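Side-chain contact in Ras GTPase-activating-like protein IQGAP2 (Homo sapiens, PDB 5CJP), which probably acts as a scaffold that binds GTP-loaded Rho-family GTPases such as Cdc42 through a domain related to Ras GTPase-activating proteins: residues F18-L21 with Q22-L26. Sequence-based numbering, arbitrary orientation.
Sequences FYLL and QTNPL
The Y19 ring meets T23 obliquely, one turn further along helix 7-23. A chi1 of 172° swings the tyrosine toward the C-terminal end of the helix; its CE1 comes within 3.5 Å of T23 CG2 and 3.4 Å of T23 OG1, while the phenol OH also touches that methyl. On the flank of the same turn, Q22 runs back along the helix as an extended chain, its CG beside the backbone N, and NE2 donates to F18 O at 3.0 Å. The bond is bent, 136° at the hydrogen, and the donor sits 56° out of the carbonyl plane, not on a lone pair; the Q22 backbone N adds a weak bond to the same oxygen. NE2 also bonds to I339 O, tying the helix end to strand 337-343, where Y338 meets the Y19 ring.

The helix then stops. T23 N still bonds to Y19 O (2.8 Å) and N24 N to L20 O, but P25 has no N-H to give to L21 O, the next carbonyl in the series; its ring CD packs 3.4 Å from L20 O. N24 leaves helical geometry and becomes the N-cap of helix 25-34. Its CB lies alongside L20, 3.9 Å from CD2, with both side chains pointing the same way. A water links N24 ND2 to Y19 OH through weak bonds. The chemistry implies a break between two helices, to which the proline and asparagine probably both contribute: P25 cannot carry on the backbone pairing, and N24 OD1 caps the new helix at Y27 N, while the glutamine amide joins the last turn to the strand.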
ATOM      1  N   PHE E  18      17.536   6.465   4.755  1.00 39.78           N
ATOM      2  CA  PHE E  18      16.143   6.854   4.787  1.00 40.17           C
ATOM      3  C   PHE E  18      15.978   8.362   4.761  1.00 36.06           C
ATOM      4  O   PHE E  18      15.082   8.887   4.118  1.00 34.05           O
ATOM      5  CB  PHE E  18      15.482   6.226   6.007  1.00 46.59           C
ATOM      6  CG  PHE E  18      15.415   4.734   5.935  1.00 53.12           C
ATOM      7  CD1 PHE E  18      15.983   4.048   4.864  1.00 56.19           C
ATOM      8  CD2 PHE E  18      14.752   4.013   6.912  1.00 57.31           C
ATOM      9  CE1 PHE E  18      15.885   2.670   4.764  1.00 58.56           C
ATOM     10  CE2 PHE E  18      14.649   2.630   6.820  1.00 60.74           C
ATOM     11  CZ  PHE E  18      15.215   1.956   5.745  1.00 60.21           C
ATOM     12  N   TYR E  19      16.862   9.055   5.458  1.00 35.39           N
ATOM     13  CA  TYR E  19      16.828  10.508   5.514  1.00 33.31           C
ATOM     14  C   TYR E  19      17.052  11.132   4.125  1.00 31.26           C
ATOM     15  O   TYR E  19      16.281  11.961   3.681  1.00 28.71           O
ATOM     16  CB  TYR E  19      17.906  10.994   6.485  1.00 34.17           C
ATOM     17  CG  TYR E  19      18.080  12.490   6.468  1.00 35.49           C
ATOM     18  CD1 TYR E  19      17.030  13.332   6.823  1.00 35.51           C
ATOM     19  CD2 TYR E  19      19.293  13.069   6.084  1.00 36.30           C
ATOM     20  CE1 TYR E  19      17.176  14.716   6.798  1.00 39.45           C
ATOM     21  CE2 TYR E  19      19.457  14.457   6.059  1.00 38.31           C
ATOM     22  CZ  TYR E  19      18.398  15.277   6.414  1.00 41.31           C
ATOM     23  OH  TYR E  19      18.542  16.654   6.378  1.00 45.26           O
ATOM     24  N   LEU E  20      18.119  10.737   3.452  1.00 30.19           N
ATOM     25  CA  LEU E  20      18.402  11.262   2.134  1.00 32.72           C
ATOM     26  C   LEU E  20      17.305  10.911   1.133  1.00 36.23           C
ATOM     27  O   LEU E  20      16.930  11.736   0.302  1.00 35.45           O
ATOM     28  CB  LEU E  20      19.750  10.738   1.648  1.00 32.00           C
ATOM     29  CG  LEU E  20      20.931  11.238   2.499  1.00 30.50           C
ATOM     30  CD1 LEU E  20      22.245  10.735   1.924  1.00 28.71           C
ATOM     31  CD2 LEU E  20      20.906  12.770   2.534  1.00 32.56           C
ATOM     32  N   LEU E  21      16.776   9.696   1.208  1.00 40.91           N
ATOM     33  CA  LEU E  21      15.712   9.307   0.289  1.00 43.86           C
ATOM     34  C   LEU E  21      14.529  10.268   0.303  1.00 45.13           C
ATOM     35  O   LEU E  21      13.977  10.578  -0.750  1.00 46.89           O
ATOM     36  CB  LEU E  21      15.200   7.914   0.618  1.00 43.92           C
ATOM     37  CG  LEU E  21      15.825   6.773  -0.169  1.00 44.34           C
ATOM     38  CD1 LEU E  21      15.263   5.461   0.344  1.00 42.29           C
ATOM     39  CD2 LEU E  21      15.527   6.950  -1.642  1.00 42.32           C
ATOM     40  N   GLN E  22      14.143  10.729   1.491  1.00 43.07           N
ATOM     41  CA  GLN E  22      13.004  11.636   1.662  1.00 43.57           C
ATOM     42  C   GLN E  22      13.343  13.122   1.677  1.00 44.00           C
ATOM     43  O   GLN E  22      12.512  13.967   1.331  1.00 42.94           O
ATOM     44  CB  GLN E  22      12.289  11.329   2.989  1.00 43.00           C
ATOM     45  CG  GLN E  22      11.740   9.907   3.095  1.00 45.05           C
ATOM     46  CD  GLN E  22      11.404   9.513   4.521  1.00 45.33           C
ATOM     47  OE1 GLN E  22      10.433  10.012   5.118  1.00 45.33           O
ATOM     48  NE2 GLN E  22      12.209   8.620   5.082  1.00 41.39           N
ATOM     49  N   THR E  23      14.566  13.438   2.068  1.00 42.29           N
ATOM     50  CA  THR E  23      14.956  14.822   2.245  1.00 43.69           C
ATOM     51  C   THR E  23      15.935  15.383   1.238  1.00 41.58           C
ATOM     52  O   THR E  23      15.969  16.605   1.024  1.00 39.88           O
ATOM     53  CB  THR E  23      15.531  14.984   3.681  1.00 43.43           C
ATOM     54  OG1 THR E  23      14.515  14.632   4.621  1.00 48.71           O
ATOM     55  CG2 THR E  23      15.954  16.383   3.962  1.00 48.65           C
ATOM     56  N   ASN E  24      16.715  14.501   0.623  1.00 37.92           N
ATOM     57  CA  ASN E  24      17.731  14.941  -0.311  1.00 34.61           C
ATOM     58  C   ASN E  24      18.104  13.846  -1.317  1.00 30.42           C
ATOM     59  O   ASN E  24      19.230  13.349  -1.336  1.00 26.92           O
ATOM     60  CB  ASN E  24      18.935  15.389   0.509  1.00 38.41           C
ATOM     61  CG  ASN E  24      19.967  16.117  -0.311  1.00 41.30           C
ATOM     62  OD1 ASN E  24      19.773  16.360  -1.502  1.00 44.99           O
ATOM     63  ND2 ASN E  24      21.079  16.473   0.327  1.00 38.98           N
ATOM     64  N   PRO E  25      17.143  13.444  -2.161  1.00 27.32           N
ATOM     65  CA  PRO E  25      17.422  12.398  -3.155  1.00 28.53           C
ATOM     66  C   PRO E  25      18.504  12.793  -4.161  1.00 30.63           C
ATOM     67  O   PRO E  25      19.274  11.941  -4.632  1.00 28.75           O
ATOM     68  CB  PRO E  25      16.055  12.132  -3.798  1.00 28.39           C
ATOM     69  CG  PRO E  25      15.233  13.385  -3.478  1.00 26.68           C
ATOM     70  CD  PRO E  25      15.715  13.822  -2.138  1.00 25.65           C
ATOM     71  N   LEU E  26      18.586  14.084  -4.467  1.00 32.93           N
ATOM     72  CA  LEU E  26      19.613  14.555  -5.393  1.00 35.70           C
ATOM     73  C   LEU E  26      20.999  14.184  -4.901  1.00 34.71           C
ATOM     74  O   LEU E  26      21.858  13.742  -5.680  1.00 36.24           O
ATOM     75  CB  LEU E  26      19.536  16.063  -5.560  1.00 36.78           C
ATOM     76  CG  LEU E  26      18.309  16.570  -6.301  1.00 39.00           C
ATOM     77  CD1 LEU E  26      18.352  18.085  -6.295  1.00 41.97           C
ATOM     78  CD2 LEU E  26      18.286  16.029  -7.725  1.00 35.55           C
TER
HETATM   79  O   HOH W   1      20.765  16.519   3.719  1.00 43.67           O